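Local coordinates for endoglucanase (Clostridium thermocellum, PDB 2E4T), which hydrolyses internal beta-1,4-glucosidic linkages of cellulose and probably of xyloglucan, the chain being the glycoside hydrolase family 44 module of a larger enzyme, at residues Y410-C424 against Y435-I449. Numbering follows the deposited sequence.
Sequences YDGKGGKFGDTSVKC and YASIVGEDDSKLHII
Strand 420-424 meets strand 435-439 as an antiparallel pair of a beta hairpin, their N-to-C directions 133° apart, in the beta-sheet domain that accompanies the TIM-like barrel. The T420-I438 pair is hydrogen-bonded both ways, I438 N reaching T420 O at 2.8 Å in the carbonyl plane; D419 and T420 both face I438, a classic beta bulge.

Both bulge residues reach the type II' turn V439-D442 with their side chains. D419 OD1 offers its syn lone pair to G440 N (2.8 Å, nearly straight at 173°), while T420 OG1 donates to G440 O at 2.7 Å, gripping both polar backbone atoms of G440.

On the face of S421 and S437, opposite T420 and I438, S437 OG sits 3.1 Å above the F417 ring plane, over its centre. With chi1 60° this hydroxyl lies between its backbone N and carbonyl carbon, where it also receives a weak, bent bond from G418 N. I449 CG1 approaches F417 CE1 obliquely, and I449 also touches helix 398-408.

The H447 and F417 side chains run past each other in opposite directions. G418 N lies 3.7 Å above one face of the H447 ring, offset toward its rim, and H447 ND1 is hydrogen-bonded to H511 NE2. A436 CB touches both V422 CG2 and C424 CB, each at 3.7 Å, and V422 CG1 rests 4.0 Å from I438 CG1.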
loop_
_atom_site.group_PDB
_atom_site.type_symbol
_atom_site.label_atom_id
_atom_site.label_comp_id
_atom_site.label_asym_id
_atom_site.label_seq_id
_atom_site.Cartn_x
_atom_site.Cartn_y
_atom_site.Cartn_z
ATOM N N TYR A 410 -6.625 -11.340 -15.131
ATOM C CA TYR A 410 -6.133 -12.703 -15.180
ATOM C C TYR A 410 -6.077 -13.298 -16.586
ATOM O O TYR A 410 -5.337 -14.264 -16.808
ATOM C CB TYR A 410 -6.912 -13.635 -14.213
ATOM C CG TYR A 410 -8.384 -13.716 -14.491
ATOM C CD1 TYR A 410 -8.914 -14.496 -15.514
ATOM C CD2 TYR A 410 -9.283 -12.998 -13.717
ATOM C CE1 TYR A 410 -10.305 -14.525 -15.714
ATOM C CE2 TYR A 410 -10.648 -13.014 -13.940
ATOM C CZ TYR A 410 -11.148 -13.774 -14.913
ATOM O OH TYR A 410 -12.509 -13.780 -15.117
ATOM N N ASP A 411 -6.908 -12.754 -17.500
ATOM C CA ASP A 411 -7.050 -13.283 -18.833
ATOM C C ASP A 411 -6.393 -12.400 -19.888
ATOM O O ASP A 411 -6.497 -12.699 -21.085
ATOM C CB ASP A 411 -8.531 -13.541 -19.151
ATOM C CG ASP A 411 -9.366 -12.293 -19.075
ATOM O OD1 ASP A 411 -8.808 -11.182 -18.898
ATOM O OD2 ASP A 411 -10.630 -12.416 -19.161
ATOM N N GLY A 412 -5.723 -11.311 -19.493
ATOM C CA GLY A 412 -5.086 -10.412 -20.428
ATOM C C GLY A 412 -6.056 -9.454 -21.109
ATOM O O GLY A 412 -5.623 -8.598 -21.913
ATOM N N LYS A 413 -7.364 -9.578 -20.846
ATOM C CA LYS A 413 -8.361 -8.689 -21.460
ATOM C C LYS A 413 -9.256 -8.044 -20.423
ATOM O O LYS A 413 -10.343 -7.560 -20.731
ATOM C CB LYS A 413 -9.156 -9.378 -22.552
ATOM C CG LYS A 413 -9.918 -10.518 -22.109
ATOM C CD LYS A 413 -10.661 -11.216 -23.245
ATOM C CE LYS A 413 -11.475 -12.418 -22.709
ATOM N NZ LYS A 413 -12.317 -13.070 -23.769
ATOM N N GLY A 414 -8.762 -7.982 -19.177
ATOM C CA GLY A 414 -9.405 -7.230 -18.135
ATOM C C GLY A 414 -10.246 -8.072 -17.190
ATOM O O GLY A 414 -10.867 -7.478 -16.278
ATOM N N GLY A 415 -10.250 -9.390 -17.330
ATOM C CA GLY A 415 -10.964 -10.211 -16.355
ATOM C C GLY A 415 -10.375 -9.976 -14.983
ATOM O O GLY A 415 -9.141 -9.954 -14.814
ATOM N N LYS A 416 -11.235 -9.872 -13.963
ATOM C CA LYS A 416 -10.757 -9.525 -12.621
ATOM C C LYS A 416 -11.524 -10.292 -11.558
ATOM O O LYS A 416 -12.654 -10.765 -11.765
ATOM C CB LYS A 416 -10.817 -8.023 -12.369
ATOM C CG LYS A 416 -12.195 -7.446 -12.468
ATOM C CD LYS A 416 -12.149 -5.875 -12.315
ATOM C CE LYS A 416 -13.468 -5.253 -12.321
ATOM N NZ LYS A 416 -13.413 -3.769 -12.276
ATOM N N PHE A 417 -10.878 -10.438 -10.407
ATOM C CA PHE A 417 -11.524 -10.980 -9.218
ATOM C C PHE A 417 -12.770 -10.152 -8.906
ATOM O O PHE A 417 -12.869 -8.959 -9.237
ATOM C CB PHE A 417 -10.525 -10.939 -8.063
ATOM C CG PHE A 417 -10.879 -11.781 -6.872
ATOM C CD1 PHE A 417 -11.011 -13.178 -6.992
ATOM C CD2 PHE A 417 -10.996 -11.228 -5.593
ATOM C CE1 PHE A 417 -11.272 -13.961 -5.861
ATOM C CE2 PHE A 417 -11.242 -12.000 -4.476
ATOM C CZ PHE A 417 -11.380 -13.389 -4.599
ATOM N N GLY A 418 -13.775 -10.802 -8.293
ATOM C CA GLY A 418 -14.973 -10.076 -7.886
ATOM C C GLY A 418 -14.661 -8.994 -6.871
ATOM O O GLY A 418 -13.599 -8.975 -6.218
ATOM N N ASP A 419 -15.647 -8.093 -6.704
ATOM C CA ASP A 419 -15.545 -6.972 -5.786
ATOM C C ASP A 419 -16.295 -7.162 -4.482
ATOM O O ASP A 419 -16.279 -6.246 -3.642
ATOM C CB ASP A 419 -15.912 -5.647 -6.467
ATOM C CG ASP A 419 -17.331 -5.615 -6.955
ATOM O OD1 ASP A 419 -18.044 -6.627 -6.882
ATOM O OD2 ASP A 419 -17.769 -4.499 -7.377
ATOM N N THR A 420 -16.937 -8.315 -4.269
ATOM C CA THR A 420 -17.616 -8.603 -3.009
ATOM C C THR A 420 -17.064 -9.928 -2.479
ATOM O O THR A 420 -17.250 -10.992 -3.104
ATOM C CB THR A 420 -19.130 -8.696 -3.233
ATOM O OG1 THR A 420 -19.580 -7.414 -3.654
ATOM C CG2 THR A 420 -19.859 -9.093 -1.936
ATOM N N SER A 421 -16.354 -9.853 -1.342
ATOM C CA SER A 421 -15.859 -11.036 -0.678
ATOM C C SER A 421 -16.998 -11.877 -0.125
ATOM O O SER A 421 -17.992 -11.299 0.387
ATOM C CB SER A 421 -14.987 -10.547 0.489
ATOM O OG SER A 421 -14.517 -11.622 1.303
ATOM N N VAL A 422 -16.894 -13.212 -0.207
ATOM C CA VAL A 422 -17.864 -14.102 0.377
ATOM C C VAL A 422 -17.136 -15.152 1.215
ATOM O O VAL A 422 -15.903 -15.418 1.029
ATOM C CB VAL A 422 -18.803 -14.774 -0.638
ATOM C CG1 VAL A 422 -19.473 -13.725 -1.478
ATOM C CG2 VAL A 422 -18.068 -15.786 -1.512
ATOM N N LYS A 423 -17.886 -15.824 2.097
ATOM C CA LYS A 423 -17.283 -16.784 3.005
ATOM C C LYS A 423 -16.620 -17.950 2.244
ATOM O O LYS A 423 -17.256 -18.602 1.398
ATOM C CB LYS A 423 -18.388 -17.349 3.937
ATOM C CG LYS A 423 -17.850 -18.308 4.988
ATOM C CD LYS A 423 -18.991 -18.703 5.963
ATOM C CE LYS A 423 -18.448 -19.562 7.131
ATOM N NZ LYS A 423 -17.423 -18.791 7.944
ATOM N N CYS A 424 -15.362 -18.244 2.624
ATOM C CA CYS A 424 -14.591 -19.281 1.933
ATOM C C CYS A 424 -13.561 -19.787 2.949
ATOM O O CYS A 424 -12.639 -19.046 3.307
ATOM C CB CYS A 424 -13.892 -18.699 0.706
ATOM S SG CYS A 424 -12.827 -19.840 -0.163
ATOM N N TYR A 435 -9.614 -17.660 -1.388
ATOM C CA TYR A 435 -10.442 -16.469 -1.275
ATOM C C TYR A 435 -11.518 -16.527 -2.329
ATOM O O TYR A 435 -11.246 -16.905 -3.470
ATOM C CB TYR A 435 -9.584 -15.173 -1.509
ATOM C CG TYR A 435 -8.414 -15.137 -0.579
ATOM C CD1 TYR A 435 -8.576 -14.720 0.751
ATOM C CD2 TYR A 435 -7.139 -15.614 -0.950
ATOM C CE1 TYR A 435 -7.540 -14.761 1.653
ATOM C CE2 TYR A 435 -6.097 -15.684 -0.056
ATOM C CZ TYR A 435 -6.305 -15.289 1.254
ATOM O OH TYR A 435 -5.314 -15.377 2.225
ATOM N N ALA A 436 -12.747 -16.112 -1.983
ATOM C CA ALA A 436 -13.842 -16.185 -2.931
ATOM C C ALA A 436 -14.553 -14.812 -3.003
ATOM O O ALA A 436 -14.584 -14.069 -2.016
ATOM C CB ALA A 436 -14.859 -17.262 -2.543
ATOM N N SER A 437 -15.094 -14.550 -4.195
ATOM C CA SER A 437 -15.805 -13.298 -4.373
ATOM C C SER A 437 -16.847 -13.462 -5.482
ATOM O O SER A 437 -16.812 -14.359 -6.332
ATOM C CB SER A 437 -14.842 -12.172 -4.778
ATOM O OG SER A 437 -14.190 -12.503 -6.007
ATOM N N ILE A 438 -17.780 -12.505 -5.439
ATOM C CA ILE A 438 -18.812 -12.335 -6.474
ATOM C C ILE A 438 -18.738 -10.881 -6.954
ATOM O O ILE A 438 -17.943 -10.074 -6.478
ATOM C CB ILE A 438 -20.208 -12.728 -5.937
ATOM C CG1 ILE A 438 -20.648 -11.787 -4.814
ATOM C CG2 ILE A 438 -20.192 -14.200 -5.541
ATOM C CD1 ILE A 438 -22.067 -12.087 -4.281
ATOM N N VAL A 439 -19.617 -10.530 -7.913
ATOM C CA VAL A 439 -19.651 -9.206 -8.491
ATOM C C VAL A 439 -20.887 -8.488 -7.959
ATOM O O VAL A 439 -22.024 -8.913 -8.230
ATOM C CB VAL A 439 -19.659 -9.256 -10.002
ATOM C CG1 VAL A 439 -19.698 -7.840 -10.605
ATOM C CG2 VAL A 439 -18.444 -10.055 -10.513
ATOM N N GLY A 440 -20.685 -7.421 -7.195
ATOM C CA GLY A 440 -21.829 -6.716 -6.624
ATOM C C GLY A 440 -22.569 -7.609 -5.674
ATOM O O GLY A 440 -21.969 -8.162 -4.735
ATOM N N GLU A 441 -23.873 -7.733 -5.923
ATOM C CA GLU A 441 -24.714 -8.578 -5.108
ATOM C C GLU A 441 -25.067 -9.904 -5.816
ATOM O O GLU A 441 -25.971 -10.636 -5.347
ATOM C CB GLU A 441 -26.044 -7.845 -4.737
ATOM C CG GLU A 441 -25.851 -6.359 -4.498
ATOM C CD GLU A 441 -24.836 -5.958 -3.436
ATOM O OE1 GLU A 441 -24.650 -6.673 -2.439
ATOM O OE2 GLU A 441 -24.258 -4.843 -3.577
ATOM N N ASP A 442 -24.409 -10.187 -6.939
ATOM C CA ASP A 442 -24.838 -11.229 -7.873
ATOM C C ASP A 442 -23.869 -12.394 -7.844
ATOM O O ASP A 442 -22.692 -12.202 -8.173
ATOM C CB ASP A 442 -24.889 -10.613 -9.280
ATOM C CG ASP A 442 -25.708 -11.485 -10.232
ATOM O OD1 ASP A 442 -25.681 -12.731 -10.060
ATOM O OD2 ASP A 442 -26.380 -10.969 -11.150
ATOM N N ASP A 443 -24.324 -13.584 -7.425
ATOM C CA ASP A 443 -23.451 -14.756 -7.353
ATOM C C ASP A 443 -23.463 -15.591 -8.644
ATOM O O ASP A 443 -22.945 -16.713 -8.662
ATOM C CB ASP A 443 -23.680 -15.583 -6.100
ATOM C CG ASP A 443 -24.987 -16.204 -6.034
ATOM O OD1 ASP A 443 -25.779 -16.079 -6.981
ATOM O OD2 ASP A 443 -25.233 -16.878 -4.990
ATOM N N SER A 444 -23.913 -15.018 -9.768
ATOM C CA SER A 444 -23.927 -15.800 -11.016
ATOM C C SER A 444 -22.531 -16.273 -11.420
ATOM O O SER A 444 -22.396 -17.352 -12.005
ATOM C CB SER A 444 -24.511 -14.939 -12.136
ATOM O OG SER A 444 -25.856 -14.648 -11.895
ATOM N N LYS A 445 -21.509 -15.445 -11.194
ATOM C CA LYS A 445 -20.107 -15.854 -11.412
ATOM C C LYS A 445 -19.408 -15.793 -10.064
ATOM O O LYS A 445 -19.406 -14.774 -9.375
ATOM C CB LYS A 445 -19.427 -14.945 -12.410
ATOM C CG LYS A 445 -20.081 -14.979 -13.776
ATOM C CD LYS A 445 -19.159 -14.440 -14.871
ATOM C CE LYS A 445 -19.806 -14.490 -16.278
ATOM N NZ LYS A 445 -18.956 -13.687 -17.217
ATOM N N LEU A 446 -18.847 -16.939 -9.710
ATOM C CA LEU A 446 -18.127 -17.073 -8.433
ATOM C C LEU A 446 -16.643 -17.207 -8.742
ATOM O O LEU A 446 -16.227 -18.121 -9.470
ATOM C CB LEU A 446 -18.644 -18.298 -7.681
ATOM C CG LEU A 446 -17.887 -18.686 -6.422
ATOM C CD1 LEU A 446 -17.921 -17.527 -5.367
ATOM C CD2 LEU A 446 -18.491 -19.945 -5.819
ATOM N N HIS A 447 -15.862 -16.273 -8.211
ATOM C CA HIS A 447 -14.424 -16.249 -8.382
ATOM C C HIS A 447 -13.716 -16.822 -7.173
ATOM O O HIS A 447 -14.077 -16.475 -6.042
ATOM C CB HIS A 447 -13.972 -14.779 -8.548
ATOM C CG HIS A 447 -14.426 -14.172 -9.820
ATOM N ND1 HIS A 447 -13.592 -14.046 -10.896
ATOM C CD2 HIS A 447 -15.630 -13.668 -10.187
ATOM C CE1 HIS A 447 -14.278 -13.481 -11.891
ATOM N NE2 HIS A 447 -15.520 -13.238 -11.486
ATOM N N ILE A 448 -12.710 -17.688 -7.411
ATOM C CA ILE A 448 -11.981 -18.287 -6.329
ATOM C C ILE A 448 -10.487 -18.182 -6.627
ATOM O O ILE A 448 -10.028 -18.659 -7.679
ATOM C CB ILE A 448 -12.335 -19.794 -6.123
ATOM C CG1 ILE A 448 -13.844 -19.965 -5.919
ATOM C CG2 ILE A 448 -11.542 -20.364 -4.973
ATOM C CD1 ILE A 448 -14.297 -21.421 -6.068
ATOM N N ILE A 449 -9.722 -17.587 -5.712
ATOM C CA ILE A 449 -8.252 -17.665 -5.773
ATOM C C ILE A 449 -7.852 -18.794 -4.856
ATOM O O ILE A 449 -8.237 -18.847 -3.673
ATOM C CB ILE A 449 -7.598 -16.332 -5.220
ATOM C CG1 ILE A 449 -7.954 -15.121 -6.065
ATOM C CG2 ILE A 449 -6.123 -16.514 -5.114
ATOM C CD1 ILE A 449 -7.466 -15.225 -7.432
HETATM O O HOH W 1 -12.420 -12.597 0.071
HETATM O O HOH W 2 -13.133 -15.177 0.763
#